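Local coordinates for protein phosphoserine aminotransferase (Bacillus alcalophilus, PDB 1W23) that catalyses the reversible, pyridoxal-phosphate-dependent transfer of an amino group between phosphoserine and 2-oxoglutarate, the second step of serine biosynthesis from 3-phosphoglycerate, at residues 5-10 against 347-352; 96-99 against 103-106; 105-110 against 114-119; 322-327 against 333-338. All blocks are in the same frame, centred on the assembly; numbering follows the deposited sequence. Where two conformers were deposited one is given.

Contact 1: 5-10 against 347-352; sequences FNFNAG and IALREL
Strand 5-6 forms a small two-stranded parallel sheet with strand 321-322. F5 of this strand, and F7 just beyond it, reach the C-terminal helix 343-359 at A348 and L349. The A348 methyl sits over one face of the F5 ring. Its CB lies 3.8 Å from the ring centroid, a CH-pi contact displaced toward the rim, with F5 CE2 to A348 CB closest at 3.5 Å. F7 meets the next helix residue at a slant. F7 CZ is 3.9 Å from L349 CB and 4.0 Å from L349 CD2. L349 CG stands anti to the backbone N (chi1 179°), and chi2 (61°) then brings CD2 near F7 CZ. An alanine in place of F5 would remove the ring and is likely to leave the A348 methyl without its aromatic cover, with a gap between strand and helix. F321 packs against both rings and both helix residues. The N6 side chain closes an Asx turn, where N8 N donates to N6 OD1 at 3.0 Å. The backbone O of E38 of the second subunit accepts from N8 ND2. The pairing of strand end and helix is apolar, made by a CH-pi contact and van der Waals packing.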
loop_
_atom_site.group_PDB
_atom_site.type_symbol
_atom_site.label_atom_id
_atom_site.label_comp_id
_atom_site.label_asym_id
_atom_site.label_seq_id
_atom_site.Cartn_x
_atom_site.Cartn_y
_atom_site.Cartn_z
ATOM N N PHE A 5 -19.935 -17.709 -6.359
ATOM C CA PHE A 5 -18.714 -18.325 -6.908
ATOM C C PHE A 5 -17.789 -17.183 -7.322
ATOM O O PHE A 5 -18.102 -16.423 -8.240
ATOM C CB PHE A 5 -19.049 -19.222 -8.093
ATOM C CG PHE A 5 -20.136 -20.224 -7.782
ATOM C CD1 PHE A 5 -21.422 -20.066 -8.280
ATOM C CD2 PHE A 5 -19.849 -21.322 -6.985
ATOM C CE1 PHE A 5 -22.436 -20.943 -8.023
ATOM C CE2 PHE A 5 -20.867 -22.235 -6.719
ATOM C CZ PHE A 5 -22.132 -22.022 -7.236
ATOM N N ASN A 6 -16.654 -17.054 -6.656
ATOM C CA ASN A 6 -15.777 -15.891 -6.814
ATOM C C ASN A 6 -14.645 -16.147 -7.814
ATOM O O ASN A 6 -13.594 -16.701 -7.468
ATOM C CB ASN A 6 -15.208 -15.471 -5.474
ATOM C CG ASN A 6 -14.407 -14.176 -5.572
ATOM O OD1 ASN A 6 -14.287 -13.619 -6.655
ATOM N ND2 ASN A 6 -13.856 -13.755 -4.428
ATOM N N PHE A 7 -14.875 -15.726 -9.048
ATOM C CA PHE A 7 -13.911 -15.783 -10.144
ATOM C C PHE A 7 -13.289 -14.419 -10.432
ATOM O O PHE A 7 -12.781 -14.172 -11.527
ATOM C CB PHE A 7 -14.578 -16.347 -11.403
ATOM C CG PHE A 7 -14.888 -17.823 -11.339
ATOM C CD1 PHE A 7 -16.114 -18.302 -10.941
ATOM C CD2 PHE A 7 -13.925 -18.771 -11.681
ATOM C CE1 PHE A 7 -16.386 -19.652 -10.901
ATOM C CE2 PHE A 7 -14.198 -20.128 -11.655
ATOM C CZ PHE A 7 -15.430 -20.568 -11.251
ATOM N N ASN A 8 -13.236 -13.553 -9.431
ATOM C CA ASN A 8 -12.619 -12.239 -9.615
ATOM C C ASN A 8 -11.148 -12.345 -10.008
ATOM O O ASN A 8 -10.387 -13.209 -9.532
ATOM C CB ASN A 8 -12.732 -11.422 -8.305
ATOM C CG ASN A 8 -14.044 -10.712 -8.179
ATOM O OD1 ASN A 8 -14.673 -10.352 -9.178
ATOM N ND2 ASN A 8 -14.471 -10.458 -6.948
ATOM N N ALA A 9 -10.741 -11.413 -10.889
ATOM C CA ALA A 9 -9.418 -11.416 -11.508
ATOM C C ALA A 9 -8.341 -10.702 -10.700
ATOM O O ALA A 9 -7.190 -10.779 -11.087
ATOM C CB ALA A 9 -9.501 -10.803 -12.911
ATOM N N GLY A 10 -8.705 -9.974 -9.659
ATOM C CA GLY A 10 -7.700 -9.264 -8.887
ATOM C C GLY A 10 -8.257 -7.981 -8.316
ATOM O O GLY A 10 -8.717 -7.099 -9.110
ATOM N N ILE A 347 -16.470 -26.793 -10.791
ATOM C CA ILE A 347 -17.555 -27.734 -11.135
ATOM C C ILE A 347 -18.822 -26.968 -11.409
ATOM O O ILE A 347 -19.541 -27.281 -12.378
ATOM C CB ILE A 347 -17.695 -28.752 -10.010
ATOM C CG1 ILE A 347 -16.436 -29.610 -9.805
ATOM C CG2 ILE A 347 -18.962 -29.589 -10.225
ATOM C CD1 ILE A 347 -16.346 -30.471 -8.561
ATOM N N ALA A 348 -19.179 -25.973 -10.590
ATOM C CA ALA A 348 -20.389 -25.189 -10.790
ATOM C C ALA A 348 -20.335 -24.451 -12.148
ATOM O O ALA A 348 -21.340 -24.377 -12.869
ATOM C CB ALA A 348 -20.633 -24.229 -9.635
ATOM N N LEU A 349 -19.163 -23.883 -12.481
ATOM C CA LEU A 349 -19.010 -23.210 -13.767
ATOM C C LEU A 349 -19.227 -24.181 -14.922
ATOM O O LEU A 349 -19.921 -23.834 -15.900
ATOM C CB LEU A 349 -17.665 -22.496 -13.833
ATOM C CG LEU A 349 -17.378 -21.777 -15.162
ATOM C CD1 LEU A 349 -18.401 -20.701 -15.438
ATOM C CD2 LEU A 349 -15.987 -21.167 -15.139
ATOM N N ARG A 350 -18.640 -25.364 -14.842
ATOM C CA ARG A 350 -18.880 -26.391 -15.877
ATOM C C ARG A 350 -20.381 -26.647 -16.015
ATOM O O ARG A 350 -20.900 -26.703 -17.148
ATOM C CB ARG A 350 -18.121 -27.666 -15.533
ATOM C CG ARG A 350 -18.578 -28.868 -16.326
ATOM C CD ARG A 350 -17.665 -30.072 -16.079
ATOM N NE ARG A 350 -18.050 -31.285 -16.743
ATOM C CZ ARG A 350 -17.671 -31.611 -17.978
ATOM N NH1 ARG A 350 -16.876 -30.820 -18.726
ATOM N NH2 ARG A 350 -18.150 -32.785 -18.425
ATOM N N GLU A 351 -21.094 -26.822 -14.925
ATOM C CA GLU A 351 -22.514 -27.130 -14.995
ATOM C C GLU A 351 -23.295 -25.973 -15.630
ATOM O O GLU A 351 -24.194 -26.176 -16.468
ATOM C CB GLU A 351 -23.016 -27.457 -13.557
ATOM C CG GLU A 351 -22.456 -28.831 -13.110
ATOM C CD GLU A 351 -22.693 -29.236 -11.706
ATOM O OE1 GLU A 351 -22.294 -30.361 -11.272
ATOM O OE2 GLU A 351 -23.321 -28.455 -10.940
ATOM N N LEU A 352 -22.966 -24.727 -15.268
ATOM C CA LEU A 352 -23.583 -23.566 -15.897
ATOM C C LEU A 352 -23.341 -23.583 -17.390
ATOM O O LEU A 352 -24.254 -23.344 -18.196
ATOM C CB LEU A 352 -22.979 -22.298 -15.283
ATOM C CG LEU A 352 -23.383 -20.953 -15.886
ATOM C CD1 LEU A 352 -24.600 -20.368 -15.197
ATOM C CD2 LEU A 352 -22.333 -19.861 -15.714
#

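Contact 2: 96-99 against 103-106; sequences YVLT and SEKA
Hydrogen bonding joins T99 and S103 where strand 93-98 gives way to helix 101-111. T99 N donates to S103 OG at 3.1 Å, and the bond is nearly straight (171°). S103 OG lies anti to its own carbonyl carbon (chi1 -54°), which turns it back to the strand end. The same hydroxyl also bonds T148 OG1, so two partners fix its rotation. A water forms the second polar link. It accepts from Y96 OH at 2.6 Å and donates to A106 O at 2.9 Å. Y96 OH is further bonded to Y144 OH.

Van der Waals contacts complete the interface. Y96 CE2 makes an apolar contact with A106 CB at 3.8 Å and lies 3.7 Å from A106 C, meeting the helix at a slant. L98 CD2 reaches S103 CB at 3.7 Å. An alanine at Y96 would probably leave the bridging water without its phenolic donor and open a gap beside A106.

The contact is the first half of a beta-alpha-beta unit, and its two segments flank W102, which binds pyridoxal phosphate. H146 of strand 142-148 packs on Y96 and A106 from one neighbouring strand. On the other side of strand 93-98, strand 115-121 pairs with it through backbone bonds.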
loop_
_atom_site.group_PDB
_atom_site.type_symbol
_atom_site.label_atom_id
_atom_site.label_comp_id
_atom_site.label_asym_id
_atom_site.label_seq_id
_atom_site.Cartn_x
_atom_site.Cartn_y
_atom_site.Cartn_z
ATOM N N TYR A 96 12.329 -6.577 -23.837
ATOM C CA TYR A 96 11.018 -7.088 -23.383
ATOM C C TYR A 96 10.512 -8.146 -24.330
ATOM O O TYR A 96 10.580 -8.009 -25.552
ATOM C CB TYR A 96 9.964 -5.902 -23.360
ATOM C CG TYR A 96 10.231 -5.050 -22.108
ATOM C CD1 TYR A 96 11.296 -4.156 -22.107
ATOM C CD2 TYR A 96 9.489 -5.163 -20.945
ATOM C CE1 TYR A 96 11.583 -3.382 -21.003
ATOM C CE2 TYR A 96 9.782 -4.412 -19.788
ATOM C CZ TYR A 96 10.816 -3.520 -19.826
ATOM O OH TYR A 96 11.188 -2.795 -18.716
ATOM N N VAL A 97 9.893 -9.189 -23.766
ATOM C CA VAL A 97 9.128 -10.165 -24.509
ATOM C C VAL A 97 7.660 -9.805 -24.324
ATOM O O VAL A 97 7.149 -9.784 -23.186
ATOM C CB VAL A 97 9.391 -11.609 -24.087
ATOM C CG1 VAL A 97 8.576 -12.609 -24.924
ATOM C CG2 VAL A 97 10.868 -11.966 -24.156
ATOM N N LEU A 98 6.958 -9.501 -25.415
ATOM C CA LEU A 98 5.574 -9.096 -25.341
ATOM C C LEU A 98 4.621 -10.289 -25.509
ATOM O O LEU A 98 4.579 -10.891 -26.592
ATOM C CB LEU A 98 5.230 -8.058 -26.392
ATOM C CG LEU A 98 6.033 -6.723 -26.292
ATOM C CD1 LEU A 98 5.570 -5.747 -27.376
ATOM C CD2 LEU A 98 5.897 -6.099 -24.906
ATOM N N THR A 99 3.888 -10.634 -24.435
ATOM C CA THR A 99 2.931 -11.715 -24.473
ATOM C C THR A 99 1.550 -11.290 -24.015
ATOM O O THR A 99 0.643 -12.123 -23.895
ATOM C CB THR A 99 3.405 -12.956 -23.708
ATOM O OG1 THR A 99 3.941 -12.568 -22.405
ATOM C CG2 THR A 99 4.535 -13.676 -24.438
ATOM N N SER A 103 2.572 -6.964 -20.465
ATOM C CA SER A 103 3.920 -6.811 -21.009
ATOM C C SER A 103 4.105 -5.417 -21.642
ATOM O O SER A 103 5.131 -4.765 -21.485
ATOM C CB SER A 103 4.209 -7.838 -22.092
ATOM O OG SER A 103 3.980 -9.189 -21.693
ATOM N N GLU A 104 3.076 -4.988 -22.411
ATOM C CA GLU A 104 3.108 -3.688 -23.064
ATOM C C GLU A 104 3.232 -2.557 -22.027
ATOM O O GLU A 104 3.988 -1.597 -22.239
ATOM C CB GLU A 104 1.874 -3.459 -23.905
ATOM C CG GLU A 104 1.771 -4.379 -25.082
ATOM C CD GLU A 104 0.513 -4.230 -25.919
ATOM O OE1 GLU A 104 0.403 -4.852 -26.984
ATOM O OE2 GLU A 104 -0.397 -3.454 -25.517
ATOM N N LYS A 105 2.506 -2.653 -20.918
ATOM C CA LYS A 105 2.551 -1.593 -19.909
ATOM C C LYS A 105 3.927 -1.524 -19.291
ATOM O O LYS A 105 4.436 -0.425 -18.954
ATOM C CB LYS A 105 1.428 -1.812 -18.898
ATOM C CG LYS A 105 0.056 -1.281 -19.327
ATOM C CD LYS A 105 -1.078 -1.934 -18.538
ATOM C CE LYS A 105 -1.789 -1.005 -17.590
ATOM N NZ LYS A 105 -2.644 -0.020 -18.311
ATOM N N ALA A 106 4.600 -2.664 -19.086
ATOM C CA ALA A 106 5.952 -2.678 -18.552
ATOM C C ALA A 106 6.926 -2.001 -19.528
ATOM O O ALA A 106 7.752 -1.162 -19.158
ATOM C CB ALA A 106 6.398 -4.093 -18.179
HETATM O O HOH W 1 9.346 -2.303 -17.000
#

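Contact 3: 105-110 against 114-119; sequences KALKEA and GETHIA
The second half of a beta-alpha-beta crossover brings L107 and A110 of helix 101-111 onto T116 and I118 of strand 115-121, the outermost strand of the large mixed sheet within this chain. The axes of helix 105-110 and strand 115-118 approach to 8.7 Å and run roughly antiparallel, at 152°. L107 spreads its two methyl groups over the strand. CD1 lies 3.7 Å from T116 CB, and CD2 lies 4.0 Å from I118 CG1, the L107 and I118 side chains crossing at about a right angle. L107 CG is anti to the backbone N (chi1 171°), which sends this fork toward the sheet. T116 CG2 faces the other way along the helix and meets A110 CB at 3.7 Å. Its methyl thus lies by A110 while its CB and OG1 lie by L107, and the threonine straddles the two helix residues. Y96 of strand 93-98 touches both L107 and A110, extending the same apolar layer onto the next strand. H117 points from the other face of the strand, where its ND1 bonds N95 OD1. G114 is the first residue past the helix to leave helical backbone angles. G114 N donates to A110 O at 3.0 Å, a bond bent to 137° at the hydrogen.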
loop_
_atom_site.group_PDB
_atom_site.type_symbol
_atom_site.label_atom_id
_atom_site.label_comp_id
_atom_site.label_asym_id
_atom_site.label_seq_id
_atom_site.Cartn_x
_atom_site.Cartn_y
_atom_site.Cartn_z
ATOM N N LYS A 105 2.506 -2.653 -20.918
ATOM C CA LYS A 105 2.551 -1.593 -19.909
ATOM C C LYS A 105 3.927 -1.524 -19.291
ATOM O O LYS A 105 4.436 -0.425 -18.954
ATOM C CB LYS A 105 1.428 -1.812 -18.898
ATOM C CG LYS A 105 0.056 -1.281 -19.327
ATOM C CD LYS A 105 -1.078 -1.934 -18.538
ATOM C CE LYS A 105 -1.789 -1.005 -17.590
ATOM N NZ LYS A 105 -2.644 -0.020 -18.311
ATOM N N ALA A 106 4.600 -2.664 -19.086
ATOM C CA ALA A 106 5.952 -2.678 -18.552
ATOM C C ALA A 106 6.926 -2.001 -19.528
ATOM O O ALA A 106 7.752 -1.162 -19.158
ATOM C CB ALA A 106 6.398 -4.093 -18.179
ATOM N N LEU A 107 6.827 -2.373 -20.804
ATOM C CA LEU A 107 7.686 -1.780 -21.849
ATOM C C LEU A 107 7.532 -0.289 -21.860
ATOM O O LEU A 107 8.537 0.443 -21.984
ATOM C CB LEU A 107 7.346 -2.424 -23.185
ATOM C CG LEU A 107 7.982 -1.776 -24.403
ATOM C CD1 LEU A 107 9.490 -1.856 -24.389
ATOM C CD2 LEU A 107 7.456 -2.395 -25.689
ATOM N N LYS A 108 6.303 0.198 -21.807
ATOM C CA LYS A 108 5.996 1.632 -21.907
ATOM C C LYS A 108 6.794 2.411 -20.871
ATOM O O LYS A 108 7.330 3.489 -21.140
ATOM C CB LYS A 108 4.506 1.875 -21.784
ATOM C CG LYS A 108 4.058 3.303 -21.681
ATOM C CD LYS A 108 2.562 3.434 -21.424
ATOM C CE LYS A 108 2.054 4.819 -21.080
ATOM N NZ LYS A 108 2.366 5.849 -22.112
ATOM N N GLU A 109 6.851 1.901 -19.618
ATOM C CA GLU A 109 7.542 2.648 -18.579
ATOM C C GLU A 109 9.034 2.664 -18.805
ATOM O O GLU A 109 9.701 3.674 -18.513
ATOM C CB GLU A 109 7.194 2.093 -17.197
ATOM C CG GLU A 109 5.746 2.248 -16.839
ATOM C CD GLU A 109 5.228 3.660 -17.007
ATOM O OE1 GLU A 109 5.861 4.603 -16.453
ATOM O OE2 GLU A 109 4.178 3.814 -17.679
ATOM N N ALA A 110 9.613 1.583 -19.302
ATOM C CA ALA A 110 11.028 1.590 -19.618
ATOM C C ALA A 110 11.371 2.557 -20.723
ATOM O O ALA A 110 12.433 3.209 -20.671
ATOM C CB ALA A 110 11.519 0.179 -19.947
ATOM N N GLY A 114 14.874 4.986 -20.926
ATOM C CA GLY A 114 16.069 4.628 -21.685
ATOM C C GLY A 114 15.707 3.822 -22.914
ATOM O O GLY A 114 14.542 3.774 -23.318
ATOM N N GLU A 115 16.727 3.254 -23.533
ATOM C CA GLU A 115 16.535 2.480 -24.758
ATOM C C GLU A 115 15.869 1.151 -24.435
ATOM O O GLU A 115 16.216 0.521 -23.435
ATOM C CB GLU A 115 17.879 2.203 -25.447
ATOM C CG GLU A 115 17.766 1.563 -26.785
ATOM C CD GLU A 115 18.982 1.455 -27.663
ATOM O OE1 GLU A 115 20.110 1.855 -27.247
ATOM O OE2 GLU A 115 18.786 0.965 -28.827
ATOM N N THR A 116 14.954 0.748 -25.317
ATOM C CA THR A 116 14.207 -0.475 -25.180
ATOM C C THR A 116 14.284 -1.274 -26.501
ATOM O O THR A 116 14.701 -0.810 -27.560
ATOM C CB THR A 116 12.757 -0.256 -24.775
ATOM O OG1 THR A 116 12.099 0.531 -25.774
ATOM C CG2 THR A 116 12.634 0.461 -23.468
ATOM N N HIS A 117 13.843 -2.524 -26.401
ATOM C CA HIS A 117 13.834 -3.440 -27.525
ATOM C C HIS A 117 12.748 -4.497 -27.238
ATOM O O HIS A 117 12.463 -4.771 -26.087
ATOM C CB HIS A 117 15.199 -4.074 -27.673
ATOM C CG HIS A 117 15.413 -4.976 -28.831
ATOM N ND1 HIS A 117 15.230 -6.342 -28.818
ATOM C CD2 HIS A 117 15.825 -4.627 -30.089
ATOM C CE1 HIS A 117 15.510 -6.831 -30.007
ATOM N NE2 HIS A 117 15.877 -5.835 -30.795
ATOM N N ILE A 118 12.254 -5.068 -28.332
ATOM C CA ILE A 118 11.275 -6.154 -28.280
ATOM C C ILE A 118 11.981 -7.405 -28.755
ATOM O O ILE A 118 12.275 -7.618 -29.937
ATOM C CB ILE A 118 10.031 -5.841 -29.124
ATOM C CG1 ILE A 118 9.302 -4.618 -28.516
ATOM C CG2 ILE A 118 9.066 -7.028 -29.140
ATOM C CD1 ILE A 118 8.214 -4.073 -29.400
ATOM N N ALA A 119 12.286 -8.290 -27.800
ATOM C CA ALA A 119 13.012 -9.512 -28.095
ATOM C C ALA A 119 12.148 -10.482 -28.913
ATOM O O ALA A 119 12.669 -11.243 -29.744
ATOM C CB ALA A 119 13.439 -10.197 -26.819
#

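Contact 4: 322-327 against 333-338; sequences VGLNGH and CRASIY
R334 lays one face of its guanidinium beside H327, whose CB stands 3.8 Å above the plane toward the rim. R334 NH2 lies 3.9 Å from H327 CB and near the edge of the imidazole ring. The two side chains run side by side in the same direction, with ring and guanidinium planes 80° apart. R334 leaves its backbone extended, with CG anti to the backbone N, then bends at chi3 (56°). Its NE donates at 2.8 Å to a water in the guanidinium plane, and that water also reaches N325 O and G323 O. R334 NH1 bonds T152 O, so the arginine ties strand 333-336 to T152, a residue that binds pyridoxal phosphate. H327 ND1 bonds S329 OG within the loop, and R42 of the second subunit, a probable glutamate-binding residue, packs on H327.

The backbones meet in a single beta bridge of N325 with C333. R334 N donates to L324 O at 2.8 Å. C333 CA adds a CA-H...O contact to the same oxygen, L324 O, at 3.3 Å. L324 CD2 lies 3.7 Å from A335 CA and packs on the A335 methyl.

Helix 306-318 packs on L324, N325 and C333 through L313. L349 of helix 343-359 covers L324 and A335. Strand 298-302 pairs with strand 333-336.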
loop_
_atom_site.group_PDB
_atom_site.type_symbol
_atom_site.label_atom_id
_atom_site.label_comp_id
_atom_site.label_asym_id
_atom_site.label_seq_id
_atom_site.Cartn_x
_atom_site.Cartn_y
_atom_site.Cartn_z
ATOM N N VAL A 322 -19.318 -14.422 -9.890
ATOM C CA VAL A 322 -18.744 -13.066 -9.791
ATOM C C VAL A 322 -17.454 -13.020 -10.586
ATOM O O VAL A 322 -16.583 -13.880 -10.433
ATOM C CB VAL A 322 -18.469 -12.725 -8.287
ATOM C CG1 VAL A 322 -17.822 -11.381 -8.164
ATOM C CG2 VAL A 322 -19.777 -12.749 -7.509
ATOM N N GLY A 323 -17.311 -11.993 -11.405
ATOM C CA GLY A 323 -16.051 -11.700 -12.051
ATOM C C GLY A 323 -15.762 -12.269 -13.402
ATOM O O GLY A 323 -14.649 -12.129 -13.893
ATOM N N LEU A 324 -16.740 -12.944 -14.022
ATOM C CA LEU A 324 -16.462 -13.647 -15.287
ATOM C C LEU A 324 -16.390 -12.751 -16.503
ATOM O O LEU A 324 -15.964 -13.226 -17.560
ATOM C CB LEU A 324 -17.543 -14.704 -15.519
ATOM C CG LEU A 324 -17.517 -15.898 -14.613
ATOM C CD1 LEU A 324 -18.698 -16.836 -14.929
ATOM C CD2 LEU A 324 -16.242 -16.696 -14.714
ATOM N N ASN A 325 -16.788 -11.487 -16.444
ATOM C CA ASN A 325 -16.672 -10.662 -17.619
ATOM C C ASN A 325 -15.211 -10.489 -18.002
ATOM O O ASN A 325 -14.378 -10.186 -17.145
ATOM C CB ASN A 325 -17.267 -9.266 -17.319
ATOM C CG ASN A 325 -18.779 -9.229 -17.184
ATOM O OD1 ASN A 325 -19.476 -10.214 -16.995
ATOM N ND2 ASN A 325 -19.386 -8.067 -17.298
ATOM N N GLY A 326 -14.906 -10.634 -19.291
ATOM C CA GLY A 326 -13.538 -10.423 -19.723
ATOM C C GLY A 326 -13.048 -9.031 -19.412
ATOM O O GLY A 326 -13.812 -8.079 -19.171
ATOM N N HIS A 327 -11.712 -8.838 -19.419
ATOM C CA HIS A 327 -11.165 -7.481 -19.234
ATOM C C HIS A 327 -11.733 -6.587 -20.290
ATOM O O HIS A 327 -11.963 -7.042 -21.451
ATOM C CB HIS A 327 -9.633 -7.561 -19.375
ATOM C CG HIS A 327 -8.952 -6.261 -18.979
ATOM N ND1 HIS A 327 -8.678 -5.310 -19.940
ATOM C CD2 HIS A 327 -8.566 -5.805 -17.762
ATOM C CE1 HIS A 327 -8.123 -4.281 -19.309
ATOM N NE2 HIS A 327 -8.026 -4.566 -17.996
ATOM N N CYS A 333 -15.110 -13.618 -22.011
ATOM C CA CYS A 333 -15.257 -14.148 -20.677
ATOM C C CYS A 333 -13.873 -14.489 -20.115
ATOM O O CYS A 333 -12.963 -14.860 -20.887
ATOM C CB CYS A 333 -16.108 -15.425 -20.669
ATOM S SG CYS A 333 -17.701 -15.210 -21.508
ATOM N N ARG A 334 -13.715 -14.422 -18.817
ATOM C CA ARG A 334 -12.454 -14.783 -18.169
ATOM C C ARG A 334 -12.790 -15.393 -16.825
ATOM O O ARG A 334 -13.319 -14.732 -15.953
ATOM C CB ARG A 334 -11.545 -13.571 -17.973
ATOM C CG ARG A 334 -10.242 -13.921 -17.270
ATOM C CD ARG A 334 -9.244 -12.772 -17.273
ATOM N NE ARG A 334 -9.801 -11.555 -16.674
ATOM C CZ ARG A 334 -9.072 -10.475 -16.424
ATOM N NH1 ARG A 334 -7.782 -10.441 -16.689
ATOM N NH2 ARG A 334 -9.697 -9.390 -15.897
ATOM N N ALA A 335 -12.471 -16.696 -16.674
ATOM C CA ALA A 335 -12.629 -17.391 -15.399
ATOM C C ALA A 335 -11.251 -17.388 -14.702
ATOM O O ALA A 335 -10.338 -18.113 -15.146
ATOM C CB ALA A 335 -13.127 -18.824 -15.594
ATOM N N SER A 336 -11.081 -16.573 -13.671
ATOM C CA SER A 336 -9.829 -16.527 -12.916
ATOM C C SER A 336 -9.913 -17.571 -11.816
ATOM O O SER A 336 -10.851 -17.598 -11.032
ATOM C CB SER A 336 -9.576 -15.135 -12.388
ATOM O OG SER A 336 -9.419 -14.196 -13.445
ATOM N N ILE A 337 -8.927 -18.480 -11.838
ATOM C CA ILE A 337 -8.880 -19.693 -11.042
ATOM C C ILE A 337 -7.551 -19.805 -10.296
ATOM O O ILE A 337 -6.842 -20.786 -10.315
ATOM C CB ILE A 337 -9.199 -20.936 -11.918
ATOM C CG1 ILE A 337 -8.338 -21.021 -13.175
ATOM C CG2 ILE A 337 -10.676 -20.966 -12.249
ATOM C CD1 ILE A 337 -8.463 -22.365 -13.897
ATOM N N TYR A 338 -7.209 -18.714 -9.598
ATOM C CA TYR A 338 -6.041 -18.641 -8.750
ATOM C C TYR A 338 -6.074 -19.689 -7.664
ATOM O O TYR A 338 -7.093 -20.369 -7.460
ATOM C CB TYR A 338 -5.985 -17.231 -8.140
ATOM C CG TYR A 338 -5.963 -16.120 -9.171
ATOM C CD1 TYR A 338 -6.873 -15.078 -9.106
ATOM C CD2 TYR A 338 -5.064 -16.068 -10.201
ATOM C CE1 TYR A 338 -6.876 -14.058 -10.004
ATOM C CE2 TYR A 338 -5.035 -15.044 -11.108
ATOM C CZ TYR A 338 -5.940 -14.018 -11.005
ATOM O OH TYR A 338 -5.908 -13.006 -11.963
HETATM O O HOH W 2 -12.313 -10.932 -15.594
#

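The four contacts form two groups. Contacts 2 and 3 share helix 101-111, and their centres lie about 7 Å apart. Together they build one beta-alpha-beta unit on neighbouring strands 93-98 and 115-121 of the large mixed sheet. Contacts 1 and 4 are about 8 Å apart between centres and touch, F5 bonding V322 and A9 bonding Y338. Strand 333-336 precedes helix 343-359. Contact 1 joins segments near the two chain ends, and contacts 2, 3 and 4 follow in order inside its loop. Contacts 1 and 3 lie on opposite sides of the chain's centre, about 35 Å apart between centres. Contacts 2 and 4 each come close to the pyridoxal phosphate, from different parts of the fold.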